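Side-chain contacts in glutathione S-transferase 2 (Heligmosomoides polygyrus, PDB 1TW9), which probably catalyses the conjugation of glutathione to electrophilic substrates, releasing a halide and a proton, as a sigma-class member of the glutathione transferase superfamily: residues C17-F22 with Y29-L34; R12-C17 with Q50-E55; T7-R12 with E37-L42. All blocks are in the same frame, centred on the assembly; numbering follows the deposited sequence.

Contact 1: C17-F22 with Y29-L34; sequences CARQVF and YEDVRL. Unlike the reference sequence in segment 17-22: Val21 (reference Ile).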
ATOM      1  N   CYS A  17      -5.247 -12.711  -3.255  1.00 31.75           N
ATOM      2  CA  CYS A  17      -5.992 -12.056  -2.145  1.00 33.73           C
ATOM      3  C   CYS A  17      -7.294 -11.514  -2.706  1.00 34.67           C
ATOM      4  O   CYS A  17      -8.390 -11.799  -2.183  1.00 32.71           O
ATOM      5  CB  CYS A  17      -5.056 -11.062  -1.474  1.00 34.16           C
ATOM      6  SG  CYS A  17      -5.849 -10.251  -0.079  1.00 36.40           S
ATOM      7  N   ALA A  18      -7.217 -10.880  -3.870  1.00 33.09           N
ATOM      8  CA  ALA A  18      -8.442 -10.429  -4.526  1.00 31.63           C
ATOM      9  C   ALA A  18      -9.465 -11.579  -4.714  1.00 32.64           C
ATOM     10  O   ALA A  18     -10.698 -11.420  -4.457  1.00 31.30           O
ATOM     11  CB  ALA A  18      -8.114  -9.700  -5.760  1.00 33.49           C
ATOM     12  N   ARG A  19      -8.997 -12.719  -5.249  1.00 30.85           N
ATOM     13  CA  ARG A  19      -9.842 -13.886  -5.477  1.00 30.68           C
ATOM     14  C   ARG A  19     -10.453 -14.342  -4.212  1.00 30.06           C
ATOM     15  O   ARG A  19     -11.623 -14.748  -4.153  1.00 32.39           O
ATOM     16  CB  ARG A  19      -9.038 -15.016  -6.132  1.00 30.23           C
ATOM     17  CG  ARG A  19      -8.469 -14.668  -7.495  1.00 27.82           C
ATOM     18  CD  ARG A  19      -7.971 -15.964  -8.140  1.00 30.83           C
ATOM     19  NE  ARG A  19      -7.214 -15.724  -9.387  1.00 31.96           N
ATOM     20  CZ  ARG A  19      -5.897 -15.809  -9.475  1.00 34.51           C
ATOM     21  NH1 ARG A  19      -5.161 -16.114  -8.404  1.00 31.72           N
ATOM     22  NH2 ARG A  19      -5.333 -15.649 -10.650  1.00 32.13           N
ATOM     23  N   GLN A  20      -9.680 -14.279  -3.122  1.00 30.38           N
ATOM     24  CA  GLN A  20     -10.234 -14.691  -1.853  1.00 29.97           C
ATOM     25  C   GLN A  20     -11.257 -13.673  -1.238  1.00 31.45           C
ATOM     26  O   GLN A  20     -12.180 -14.079  -0.556  1.00 31.31           O
ATOM     27  CB  GLN A  20      -9.165 -15.074  -0.904  1.00 31.68           C
ATOM     28  CG  GLN A  20      -8.405 -16.283  -1.366  1.00 28.38           C
ATOM     29  CD  GLN A  20      -7.441 -16.818  -0.397  1.00 32.45           C
ATOM     30  OE1 GLN A  20      -7.465 -16.407   0.779  1.00 32.53           O
ATOM     31  NE2 GLN A  20      -6.587 -17.719  -0.842  1.00 30.88           N
ATOM     32  N   VAL A  21     -11.091 -12.380  -1.516  1.00 30.55           N
ATOM     33  CA  VAL A  21     -12.101 -11.392  -1.129  1.00 29.66           C
ATOM     34  C   VAL A  21     -13.410 -11.703  -1.849  1.00 30.07           C
ATOM     35  O   VAL A  21     -14.464 -11.716  -1.275  1.00 30.49           O
ATOM     36  CB  VAL A  21     -11.617  -9.973  -1.375  1.00 29.89           C
ATOM     37  CG1 VAL A  21     -12.728  -8.989  -1.140  1.00 31.48           C
ATOM     38  CG2 VAL A  21     -10.429  -9.677  -0.369  1.00 30.99           C
ATOM     39  N   PHE A  22     -13.292 -11.934  -3.137  1.00 31.10           N
ATOM     40  CA  PHE A  22     -14.469 -12.293  -3.917  1.00 30.50           C
ATOM     41  C   PHE A  22     -15.152 -13.523  -3.333  1.00 30.63           C
ATOM     42  O   PHE A  22     -16.373 -13.588  -3.199  1.00 32.28           O
ATOM     43  CB  PHE A  22     -14.082 -12.594  -5.380  1.00 31.81           C
ATOM     44  CG  PHE A  22     -13.930 -11.320  -6.285  1.00 29.95           C
ATOM     45  CD1 PHE A  22     -14.912 -10.327  -6.304  1.00 32.16           C
ATOM     46  CD2 PHE A  22     -12.777 -11.116  -7.025  1.00 30.67           C
ATOM     47  CE1 PHE A  22     -14.763  -9.230  -7.117  1.00 32.93           C
ATOM     48  CE2 PHE A  22     -12.659 -10.024  -7.849  1.00 30.64           C
ATOM     49  CZ  PHE A  22     -13.638  -9.078  -7.889  1.00 32.10           C
ATOM     50  N   TYR A  29     -17.164 -13.335 -10.426  1.00 30.89           N
ATOM     51  CA  TYR A  29     -16.259 -12.487 -11.223  1.00 29.89           C
ATOM     52  C   TYR A  29     -15.648 -13.323 -12.317  1.00 31.61           C
ATOM     53  O   TYR A  29     -15.676 -14.525 -12.250  1.00 31.19           O
ATOM     54  CB  TYR A  29     -15.178 -11.877 -10.347  1.00 30.48           C
ATOM     55  CG  TYR A  29     -14.201 -12.901  -9.782  1.00 29.11           C
ATOM     56  CD1 TYR A  29     -14.581 -13.748  -8.705  1.00 27.97           C
ATOM     57  CD2 TYR A  29     -12.913 -13.006 -10.306  1.00 32.37           C
ATOM     58  CE1 TYR A  29     -13.701 -14.703  -8.170  1.00 31.17           C
ATOM     59  CE2 TYR A  29     -12.034 -13.957  -9.808  1.00 30.10           C
ATOM     60  CZ  TYR A  29     -12.433 -14.826  -8.790  1.00 31.21           C
ATOM     61  OH  TYR A  29     -11.553 -15.758  -8.323  1.00 33.95           O
ATOM     62  N   GLU A  30     -15.113 -12.673 -13.344  1.00 31.59           N
ATOM     63  CA  GLU A  30     -14.439 -13.347 -14.411  1.00 32.85           C
ATOM     64  C   GLU A  30     -12.964 -13.478 -14.009  1.00 32.90           C
ATOM     65  O   GLU A  30     -12.298 -12.468 -13.828  1.00 30.33           O
ATOM     66  CB  GLU A  30     -14.615 -12.503 -15.657  1.00 33.84           C
ATOM     67  CG  GLU A  30     -14.359 -13.201 -16.935  1.00 36.54           C
ATOM     68  CD  GLU A  30     -14.598 -12.303 -18.161  1.00 37.42           C
ATOM     69  OE1 GLU A  30     -14.111 -12.705 -19.220  1.00 40.33           O
ATOM     70  OE2 GLU A  30     -15.257 -11.228 -18.054  1.00 42.48           O
ATOM     71  N   ASP A  31     -12.486 -14.709 -13.818  1.00 33.36           N
ATOM     72  CA  ASP A  31     -11.129 -14.979 -13.349  1.00 32.59           C
ATOM     73  C   ASP A  31     -10.295 -15.280 -14.609  1.00 32.16           C
ATOM     74  O   ASP A  31     -10.278 -16.409 -15.131  1.00 32.26           O
ATOM     75  CB  ASP A  31     -11.121 -16.170 -12.391  1.00 33.19           C
ATOM     76  CG  ASP A  31      -9.805 -16.365 -11.683  1.00 34.20           C
ATOM     77  OD1 ASP A  31      -9.076 -15.362 -11.548  1.00 35.41           O
ATOM     78  OD2 ASP A  31      -9.475 -17.510 -11.207  1.00 35.08           O
ATOM     79  N   VAL A  32      -9.665 -14.234 -15.121  1.00 30.99           N
ATOM     80  CA  VAL A  32      -8.862 -14.315 -16.358  1.00 31.76           C
ATOM     81  C   VAL A  32      -7.397 -14.607 -16.034  1.00 31.06           C
ATOM     82  O   VAL A  32      -6.748 -13.865 -15.312  1.00 31.28           O
ATOM     83  CB  VAL A  32      -9.000 -13.052 -17.247  1.00 32.14           C
ATOM     84  CG1 VAL A  32      -8.146 -13.187 -18.479  1.00 32.09           C
ATOM     85  CG2 VAL A  32     -10.524 -12.822 -17.590  1.00 35.52           C
ATOM     86  N   ARG A  33      -6.914 -15.738 -16.577  1.00 30.27           N
ATOM     87  CA  ARG A  33      -5.592 -16.248 -16.267  1.00 30.05           C
ATOM     88  C   ARG A  33      -4.845 -16.314 -17.592  1.00 30.42           C
ATOM     89  O   ARG A  33      -5.051 -17.220 -18.417  1.00 31.13           O
ATOM     90  CB  ARG A  33      -5.658 -17.626 -15.621  1.00 30.96           C
ATOM     91  CG  ARG A  33      -6.234 -17.579 -14.250  1.00 28.62           C
ATOM     92  CD  ARG A  33      -6.594 -18.940 -13.654  1.00 29.89           C
ATOM     93  NE  ARG A  33      -7.138 -18.786 -12.342  1.00 29.89           N
ATOM     94  CZ  ARG A  33      -6.502 -19.089 -11.210  1.00 30.67           C
ATOM     95  NH1 ARG A  33      -5.309 -19.691 -11.239  1.00 30.33           N
ATOM     96  NH2 ARG A  33      -7.080 -18.854 -10.050  1.00 31.09           N
ATOM     97  N   LEU A  34      -3.977 -15.344 -17.757  1.00 28.63           N
ATOM     98  CA  LEU A  34      -3.202 -15.211 -18.967  1.00 29.67           C
ATOM     99  C   LEU A  34      -1.976 -16.081 -18.973  1.00 29.98           C
ATOM    100  O   LEU A  34      -1.351 -16.284 -17.954  1.00 28.39           O
ATOM    101  CB  LEU A  34      -2.776 -13.754 -19.105  1.00 29.14           C
ATOM    102  CG  LEU A  34      -3.887 -12.705 -19.182  1.00 29.73           C
ATOM    103  CD1 LEU A  34      -3.294 -11.369 -19.318  1.00 34.33           C
ATOM    104  CD2 LEU A  34      -4.877 -12.975 -20.338  1.00 31.81           C
TER
HETATM  105  O   HOH W   1     -12.284 -16.712  -5.890  1.00 20.78           O
HETATM  106  O   HOH W   2      -6.927 -14.131 -12.498  1.00 25.20           O

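Contact 2: R12-C17 with Q50-E55; sequences RGAGEC and QVPVLE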
ATOM      1  N   ARG A  12      -1.574 -18.195  -8.083  1.00 31.55           N
ATOM      2  CA  ARG A  12      -2.091 -17.516  -6.892  1.00 31.11           C
ATOM      3  C   ARG A  12      -1.432 -16.141  -6.886  1.00 32.68           C
ATOM      4  O   ARG A  12      -2.055 -15.159  -7.247  1.00 33.20           O
ATOM      5  CB  ARG A  12      -1.795 -18.305  -5.585  1.00 31.88           C
ATOM      6  CG  ARG A  12      -2.452 -19.674  -5.561  1.00 31.24           C
ATOM      7  CD  ARG A  12      -2.188 -20.428  -4.288  1.00 32.99           C
ATOM      8  NE  ARG A  12      -0.742 -20.600  -4.053  1.00 40.41           N
ATOM      9  CZ  ARG A  12      -0.011 -21.500  -4.672  1.00 37.57           C
ATOM     10  NH1 ARG A  12      -0.601 -22.356  -5.470  1.00 38.11           N
ATOM     11  NH2 ARG A  12       1.286 -21.632  -4.428  1.00 39.67           N
ATOM     12  N   GLY A  13      -0.178 -16.076  -6.459  1.00 32.98           N
ATOM     13  CA  GLY A  13       0.635 -14.884  -6.605  1.00 33.42           C
ATOM     14  C   GLY A  13      -0.027 -13.649  -6.090  1.00 33.05           C
ATOM     15  O   GLY A  13      -0.666 -13.668  -5.047  1.00 33.90           O
ATOM     16  N   ALA A  14       0.104 -12.575  -6.859  1.00 32.83           N
ATOM     17  CA  ALA A  14      -0.466 -11.284  -6.550  1.00 33.60           C
ATOM     18  C   ALA A  14      -1.940 -11.145  -6.769  1.00 32.68           C
ATOM     19  O   ALA A  14      -2.515 -10.151  -6.359  1.00 33.81           O
ATOM     20  CB  ALA A  14       0.287 -10.194  -7.343  1.00 34.70           C
ATOM     21  N   GLY A  15      -2.564 -12.126  -7.435  1.00 32.78           N
ATOM     22  CA  GLY A  15      -3.997 -12.095  -7.733  1.00 32.92           C
ATOM     23  C   GLY A  15      -4.859 -12.742  -6.643  1.00 32.28           C
ATOM     24  O   GLY A  15      -6.023 -12.451  -6.506  1.00 33.92           O
ATOM     25  N   GLU A  16      -4.249 -13.573  -5.799  1.00 32.64           N
ATOM     26  CA  GLU A  16      -5.000 -14.472  -4.947  1.00 30.59           C
ATOM     27  C   GLU A  16      -5.794 -13.759  -3.854  1.00 32.10           C
ATOM     28  O   GLU A  16      -6.877 -14.186  -3.544  1.00 32.58           O
ATOM     29  CB  GLU A  16      -4.096 -15.497  -4.336  1.00 31.77           C
ATOM     30  CG  GLU A  16      -4.773 -16.636  -3.587  1.00 29.97           C
ATOM     31  CD  GLU A  16      -5.667 -17.522  -4.406  1.00 31.84           C
ATOM     32  OE1 GLU A  16      -5.665 -17.450  -5.650  1.00 34.06           O
ATOM     33  OE2 GLU A  16      -6.367 -18.350  -3.783  1.00 31.82           O
ATOM     34  N   CYS A  17      -5.247 -12.711  -3.255  1.00 31.75           N
ATOM     35  CA  CYS A  17      -5.992 -12.056  -2.145  1.00 33.73           C
ATOM     36  C   CYS A  17      -7.294 -11.514  -2.706  1.00 34.67           C
ATOM     37  O   CYS A  17      -8.390 -11.799  -2.183  1.00 32.71           O
ATOM     38  CB  CYS A  17      -5.056 -11.062  -1.474  1.00 34.16           C
ATOM     39  SG  CYS A  17      -5.849 -10.251  -0.079  1.00 36.40           S
ATOM     40  N   GLN A  50       1.309  -3.994 -15.999  1.00 30.06           N
ATOM     41  CA  GLN A  50       1.382  -5.201 -15.184  1.00 30.52           C
ATOM     42  C   GLN A  50       0.013  -5.709 -14.811  1.00 29.62           C
ATOM     43  O   GLN A  50      -0.998  -5.000 -14.963  1.00 28.92           O
ATOM     44  CB  GLN A  50       2.098  -4.958 -13.898  1.00 31.50           C
ATOM     45  CG  GLN A  50       3.456  -4.405 -14.020  1.00 34.01           C
ATOM     46  CD  GLN A  50       3.804  -3.780 -12.707  1.00 38.11           C
ATOM     47  OE1 GLN A  50       3.267  -2.724 -12.349  1.00 44.45           O
ATOM     48  NE2 GLN A  50       4.607  -4.444 -11.957  1.00 33.16           N
ATOM     49  N   VAL A  51       0.027  -6.909 -14.260  1.00 30.72           N
ATOM     50  CA  VAL A  51      -1.165  -7.543 -13.723  1.00 31.97           C
ATOM     51  C   VAL A  51      -0.846  -7.859 -12.249  1.00 31.59           C
ATOM     52  O   VAL A  51       0.332  -7.898 -11.851  1.00 31.56           O
ATOM     53  CB  VAL A  51      -1.405  -8.670 -14.761  1.00 33.92           C
ATOM     54  CG1 VAL A  51      -0.738 -10.000 -14.472  1.00 37.19           C
ATOM     55  CG2 VAL A  51      -2.629  -8.540 -15.642  1.00 36.41           C
ATOM     56  N   PRO A  52      -1.847  -7.905 -11.381  1.00 31.91           N
ATOM     57  CA  PRO A  52      -3.244  -8.027 -11.705  1.00 30.86           C
ATOM     58  C   PRO A  52      -3.886  -6.693 -12.008  1.00 30.92           C
ATOM     59  O   PRO A  52      -3.378  -5.647 -11.600  1.00 31.20           O
ATOM     60  CB  PRO A  52      -3.832  -8.490 -10.377  1.00 30.89           C
ATOM     61  CG  PRO A  52      -2.946  -7.900  -9.382  1.00 32.86           C
ATOM     62  CD  PRO A  52      -1.615  -8.163  -9.954  1.00 32.67           C
ATOM     63  N   VAL A  53      -4.967  -6.751 -12.761  1.00 31.59           N
ATOM     64  CA  VAL A  53      -5.791  -5.597 -12.984  1.00 30.51           C
ATOM     65  C   VAL A  53      -7.214  -6.058 -12.815  1.00 30.39           C
ATOM     66  O   VAL A  53      -7.630  -7.059 -13.439  1.00 31.35           O
ATOM     67  CB  VAL A  53      -5.591  -5.044 -14.418  1.00 31.40           C
ATOM     68  CG1 VAL A  53      -6.594  -3.944 -14.776  1.00 29.05           C
ATOM     69  CG2 VAL A  53      -4.201  -4.500 -14.574  1.00 30.02           C
ATOM     70  N   LEU A  54      -7.999  -5.248 -12.092  1.00 30.64           N
ATOM     71  CA  LEU A  54      -9.428  -5.475 -11.937  1.00 30.50           C
ATOM     72  C   LEU A  54     -10.147  -4.561 -12.896  1.00 30.56           C
ATOM     73  O   LEU A  54      -9.752  -3.422 -13.010  1.00 31.44           O
ATOM     74  CB  LEU A  54      -9.825  -5.100 -10.494  1.00 29.85           C
ATOM     75  CG  LEU A  54     -11.316  -5.205 -10.142  1.00 31.87           C
ATOM     76  CD1 LEU A  54     -11.743  -6.667 -10.107  1.00 30.71           C
ATOM     77  CD2 LEU A  54     -11.539  -4.454  -8.876  1.00 33.17           C
ATOM     78  N   GLU A  55     -11.200  -5.015 -13.545  1.00 30.43           N
ATOM     79  CA  GLU A  55     -12.172  -4.137 -14.149  1.00 31.51           C
ATOM     80  C   GLU A  55     -13.468  -4.199 -13.371  1.00 32.69           C
ATOM     81  O   GLU A  55     -13.983  -5.300 -13.107  1.00 32.89           O
ATOM     82  CB  GLU A  55     -12.446  -4.525 -15.580  1.00 32.04           C
ATOM     83  CG  GLU A  55     -11.228  -4.316 -16.456  1.00 32.91           C
ATOM     84  CD  GLU A  55     -11.521  -4.400 -17.937  1.00 35.56           C
ATOM     85  OE1 GLU A  55     -12.708  -4.545 -18.327  1.00 40.96           O
ATOM     86  OE2 GLU A  55     -10.552  -4.282 -18.718  1.00 40.23           O
TER

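Contact 3: T7-R12 with E37-L42; sequences TYFNGR and ETFVPL. Unlike the reference sequence in segment 37-42: Val40 (reference Ala).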
ATOM      1  N   THR A   7      -7.822  -9.874 -14.018  1.00 30.74           N
ATOM      2  CA  THR A   7      -6.855 -10.403 -14.998  1.00 31.84           C
ATOM      3  C   THR A   7      -5.494 -10.547 -14.247  1.00 32.17           C
ATOM      4  O   THR A   7      -4.993  -9.597 -13.601  1.00 30.68           O
ATOM      5  CB  THR A   7      -6.746  -9.450 -16.194  1.00 31.92           C
ATOM      6  OG1 THR A   7      -8.012  -9.422 -16.913  1.00 33.84           O
ATOM      7  CG2 THR A   7      -5.737 -10.012 -17.162  1.00 34.02           C
ATOM      8  N   TYR A   8      -4.917 -11.740 -14.372  1.00 31.69           N
ATOM      9  CA  TYR A   8      -3.659 -12.065 -13.728  1.00 32.28           C
ATOM     10  C   TYR A   8      -3.064 -13.254 -14.487  1.00 32.32           C
ATOM     11  O   TYR A   8      -3.603 -13.688 -15.467  1.00 32.99           O
ATOM     12  CB  TYR A   8      -3.845 -12.320 -12.228  1.00 32.28           C
ATOM     13  CG  TYR A   8      -2.543 -12.476 -11.486  1.00 31.80           C
ATOM     14  CD1 TYR A   8      -1.598 -11.468 -11.489  1.00 32.86           C
ATOM     15  CD2 TYR A   8      -2.242 -13.640 -10.809  1.00 33.75           C
ATOM     16  CE1 TYR A   8      -0.407 -11.627 -10.834  1.00 30.85           C
ATOM     17  CE2 TYR A   8      -1.070 -13.813 -10.186  1.00 33.92           C
ATOM     18  CZ  TYR A   8      -0.133 -12.766 -10.185  1.00 33.69           C
ATOM     19  OH  TYR A   8       1.086 -12.909  -9.537  1.00 33.12           O
ATOM     20  N   PHE A   9      -1.924 -13.754 -14.039  1.00 31.99           N
ATOM     21  CA  PHE A   9      -1.372 -14.973 -14.533  1.00 33.19           C
ATOM     22  C   PHE A   9      -2.064 -16.185 -13.939  1.00 31.12           C
ATOM     23  O   PHE A   9      -2.920 -16.054 -13.026  1.00 30.78           O
ATOM     24  CB  PHE A   9       0.111 -14.989 -14.224  1.00 33.70           C
ATOM     25  CG  PHE A   9       0.860 -13.932 -14.963  1.00 35.01           C
ATOM     26  CD1 PHE A   9       0.896 -13.955 -16.349  1.00 36.42           C
ATOM     27  CD2 PHE A   9       1.525 -12.931 -14.302  1.00 37.68           C
ATOM     28  CE1 PHE A   9       1.562 -12.986 -17.060  1.00 38.80           C
ATOM     29  CE2 PHE A   9       2.227 -11.972 -15.039  1.00 36.27           C
ATOM     30  CZ  PHE A   9       2.218 -12.013 -16.397  1.00 37.20           C
ATOM     31  N   ASN A  10      -1.759 -17.358 -14.503  1.00 30.09           N
ATOM     32  CA  ASN A  10      -2.312 -18.602 -13.960  1.00 29.42           C
ATOM     33  C   ASN A  10      -1.524 -19.028 -12.755  1.00 29.69           C
ATOM     34  O   ASN A  10      -0.718 -19.939 -12.790  1.00 30.04           O
ATOM     35  CB  ASN A  10      -2.377 -19.768 -14.973  1.00 29.77           C
ATOM     36  CG  ASN A  10      -3.104 -20.961 -14.423  1.00 28.13           C
ATOM     37  OD1 ASN A  10      -3.855 -20.834 -13.481  1.00 30.44           O
ATOM     38  ND2 ASN A  10      -2.874 -22.127 -15.023  1.00 27.15           N
ATOM     39  N   GLY A  11      -1.808 -18.338 -11.678  1.00 31.14           N
ATOM     40  CA  GLY A  11      -1.290 -18.653 -10.397  1.00 30.48           C
ATOM     41  C   GLY A  11      -1.944 -17.854  -9.309  1.00 30.74           C
ATOM     42  O   GLY A  11      -2.720 -16.973  -9.562  1.00 30.48           O
ATOM     43  N   ARG A  12      -1.574 -18.195  -8.083  1.00 31.55           N
ATOM     44  CA  ARG A  12      -2.091 -17.516  -6.892  1.00 31.11           C
ATOM     45  C   ARG A  12      -1.432 -16.141  -6.886  1.00 32.68           C
ATOM     46  O   ARG A  12      -2.055 -15.159  -7.247  1.00 33.20           O
ATOM     47  CB  ARG A  12      -1.795 -18.305  -5.585  1.00 31.88           C
ATOM     48  CG  ARG A  12      -2.452 -19.674  -5.561  1.00 31.24           C
ATOM     49  CD  ARG A  12      -2.188 -20.428  -4.288  1.00 32.99           C
ATOM     50  NE  ARG A  12      -0.742 -20.600  -4.053  1.00 40.41           N
ATOM     51  CZ  ARG A  12      -0.011 -21.500  -4.672  1.00 37.57           C
ATOM     52  NH1 ARG A  12      -0.601 -22.356  -5.470  1.00 38.11           N
ATOM     53  NH2 ARG A  12       1.286 -21.632  -4.428  1.00 39.67           N
ATOM     54  N   GLU A  37       2.399 -15.571 -23.102  1.00 38.58           N
ATOM     55  CA  GLU A  37       2.227 -15.311 -24.507  1.00 38.56           C
ATOM     56  C   GLU A  37       1.013 -14.428 -24.775  1.00 38.51           C
ATOM     57  O   GLU A  37       1.064 -13.548 -25.643  1.00 38.08           O
ATOM     58  CB  GLU A  37       2.136 -16.637 -25.289  1.00 38.90           C
ATOM     59  CG  GLU A  37       3.451 -17.400 -25.394  1.00 41.43           C
ATOM     60  CD  GLU A  37       3.879 -18.160 -24.134  1.00 42.76           C
ATOM     61  OE1 GLU A  37       3.070 -18.328 -23.180  1.00 40.78           O
ATOM     62  OE2 GLU A  37       5.064 -18.601 -24.126  1.00 43.60           O
ATOM     63  N   THR A  38      -0.084 -14.621 -24.041  1.00 37.95           N
ATOM     64  CA  THR A  38      -1.230 -13.743 -24.274  1.00 38.22           C
ATOM     65  C   THR A  38      -1.076 -12.420 -23.533  1.00 37.68           C
ATOM     66  O   THR A  38      -1.694 -11.430 -23.920  1.00 38.86           O
ATOM     67  CB  THR A  38      -2.563 -14.404 -23.920  1.00 38.47           C
ATOM     68  OG1 THR A  38      -3.639 -13.471 -24.129  1.00 41.10           O
ATOM     69  CG2 THR A  38      -2.628 -14.704 -22.475  1.00 37.94           C
ATOM     70  N   PHE A  39      -0.258 -12.414 -22.488  1.00 36.08           N
ATOM     71  CA  PHE A  39       0.015 -11.178 -21.729  1.00 36.30           C
ATOM     72  C   PHE A  39       0.745 -10.134 -22.576  1.00 36.32           C
ATOM     73  O   PHE A  39       0.429  -8.946 -22.497  1.00 35.15           O
ATOM     74  CB  PHE A  39       0.873 -11.491 -20.509  1.00 36.00           C
ATOM     75  CG  PHE A  39       1.405 -10.262 -19.797  1.00 35.99           C
ATOM     76  CD1 PHE A  39       0.619  -9.571 -18.894  1.00 35.57           C
ATOM     77  CD2 PHE A  39       2.676  -9.782 -20.062  1.00 35.93           C
ATOM     78  CE1 PHE A  39       1.112  -8.446 -18.247  1.00 32.56           C
ATOM     79  CE2 PHE A  39       3.144  -8.668 -19.417  1.00 35.00           C
ATOM     80  CZ  PHE A  39       2.327  -8.005 -18.492  1.00 35.78           C
ATOM     81  N   VAL A  40       1.714 -10.593 -23.373  1.00 36.82           N
ATOM     82  CA  VAL A  40       2.617  -9.688 -24.132  1.00 37.46           C
ATOM     83  C   VAL A  40       1.898  -8.580 -24.932  1.00 37.86           C
ATOM     84  O   VAL A  40       2.199  -7.394 -24.723  1.00 37.92           O
ATOM     85  CB  VAL A  40       3.559 -10.455 -25.052  1.00 38.02           C
ATOM     86  CG1 VAL A  40       4.509  -9.477 -25.747  1.00 38.76           C
ATOM     87  CG2 VAL A  40       4.339 -11.483 -24.277  1.00 38.44           C
ATOM     88  N   PRO A  41       0.944  -8.936 -25.803  1.00 37.87           N
ATOM     89  CA  PRO A  41       0.156  -7.929 -26.511  1.00 37.81           C
ATOM     90  C   PRO A  41      -0.804  -7.127 -25.638  1.00 37.84           C
ATOM     91  O   PRO A  41      -1.327  -6.099 -26.091  1.00 38.82           O
ATOM     92  CB  PRO A  41      -0.644  -8.769 -27.514  1.00 38.23           C
ATOM     93  CG  PRO A  41       0.169 -10.050 -27.649  1.00 38.39           C
ATOM     94  CD  PRO A  41       0.531 -10.295 -26.210  1.00 38.14           C
ATOM     95  N   LEU A  42      -1.055  -7.582 -24.410  1.00 36.84           N
ATOM     96  CA  LEU A  42      -1.983  -6.895 -23.531  1.00 36.29           C
ATOM     97  C   LEU A  42      -1.255  -5.898 -22.623  1.00 35.78           C
ATOM     98  O   LEU A  42      -1.890  -5.008 -22.057  1.00 36.07           O
ATOM     99  CB  LEU A  42      -2.793  -7.907 -22.697  1.00 36.42           C
ATOM    100  CG  LEU A  42      -4.049  -8.521 -23.356  1.00 36.97           C
ATOM    101  CD1 LEU A  42      -3.823  -8.781 -24.811  1.00 38.77           C
ATOM    102  CD2 LEU A  42      -4.502  -9.792 -22.650  1.00 36.35           C
TER

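Contact 1: C17-F22 with Y29-L34
Phe22 and Tyr29 lie face to face in an offset stack, ring centroids 4.3 Å apart and planes 13° from parallel. Tyr29 holds CG between its backbone N and carbonyl carbon (chi1 67°), which folds the ring back toward the helix; its CB then sits over the Phe22 face as a CH-pi donor, 3.9 Å from the centroid. Tyrosine suits this half-buried place because the ring packs while OH runs on past the stack, resting on CB and CG of Arg19 and sharing a water with the Arg19 carbonyl.

The pair helps fasten helix 16-24 to strand 30-34 within the beta-alpha-beta unit of the thioredoxin-like domain, strand 4-9 supplying the other strand.

Beyond the rings the contact becomes ionic. Arg19, extended from CG to NE, delivers NE to Asp31 OD1 at 2.9 Å in a fairly straight salt bridge (163°), in its own guanidinium plane and on the syn side of the oxygen. Its NH1 goes elsewhere, to Gly11 O and Glu16. Asp31 OD2 receives both NE and NH2 of Arg33, held side-on, and Arg33 stacks on the Arg19 guanidinium with centres 3.8 Å apart. Asp31 probably balances the charge of both arginines, which lets their guanidinium groups lie flat on each other, while a second water joins Arg19 NH2, Asp31 OD1 and Val32 O.

Contact 2: R12-C17 with Q50-E55
Ala14 and Pro52 make the apolar part of this contact: the methyl CB of Ala14 rests 3.8 Å from CD of the Pro52 ring. Both groups are small and compact, so the turn before helix 16-24 can come close to the loop leading into strand 53-56. Alanine suits the place because its methyl points toward the proline and meets CD without pushing the backbones apart.

Side chain meets backbone at two more points. CG of Pro52 comes to 3.8 Å from Ala14 O, a packing distance; the polar need of that oxygen is met by a hydrogen bond from outside, with Ser64 OG. Beside it, Gly15 CA lies 4.5 Å from Pro52 CB. Gly15, having no side chain, brings bare backbone beside the proline ring, and it is here that the chains draw nearest, with the CA atoms of Gly15 and Pro52 5.7 Å apart.

The backbone conformation also matters. The peptide bond before Pro52 is cis, a form that proline accepts far more readily than other residues do, and it bends the chain just ahead of strand 53-56. This cis-proline is a hallmark of the thioredoxin-like fold, and in glutathione transferases generally the loop carrying it helps to bind glutathione.

Around the contact, Pro52 also touches Tyr8 of strand 4-9 and Ile67 of helix 64-75, which places it where that central strand, the start of helix 16-24 and helix 64-75 converge.

Contact 3: T7-R12 with E37-L42
Phe9 lays the end of its ring, CE1 and CZ, over Phe39: Phe9 CE1 lies 3.8 Å from Phe39 CB, and Phe9 CZ 3.8 Å from Phe39 CD1. CZ of Phe9 stands above one face of the Phe39 ring, displaced toward its rim. The rings meet obliquely, planes 50° apart and centroids separated by 5.2 Å.

Phe39 swings its CG anti to the backbone N (chi1 170°), carrying the ring off the helix and toward the strand. The first bond of the Phe9 side chain does not aim at the helix; the length of the aromatic side chain brings its far end across, between CA atoms of Phe9 and Phe39 that are 8.3 Å apart. With an alanine in place of Phe39, CB could still meet CE1 of Phe9, but CZ of Phe9 would probably lose the ring it rests on and be freer to turn.

Through this pair the short helix 36-39 is packed against the end of the central strand 4-9, beside Leu42, which reaches Leu34. The connection belongs to the thioredoxin-like N-terminal domain, where a segment with a short helix links strand 30-34 to the cis-proline loop ahead of strand 53-56.

How the contacts relate
All three contacts lie in the thioredoxin-like domain and meet around strand 4-9 and the turn after it. Contact 1 and contact 2 share Cys17 on helix 16-24, their centres about 7 Å apart, and touch where Phe22 CZ packs 3.8 Å from Leu54 CD1. Contact 3 is about 13 Å from contact 1, centre to centre; Arg19 NH1 bridges them, 2.8 Å from Gly11 O. Between contacts 2 and 3, about 10 Å apart, Tyr8 OH lies 2.9 Å from Ala14 N, a probable hydrogen bond. In sigma-class relatives the tyrosine near the end of the first strand activates glutathione, so Tyr8 probably marks the active site here, in this glutathione-free structure.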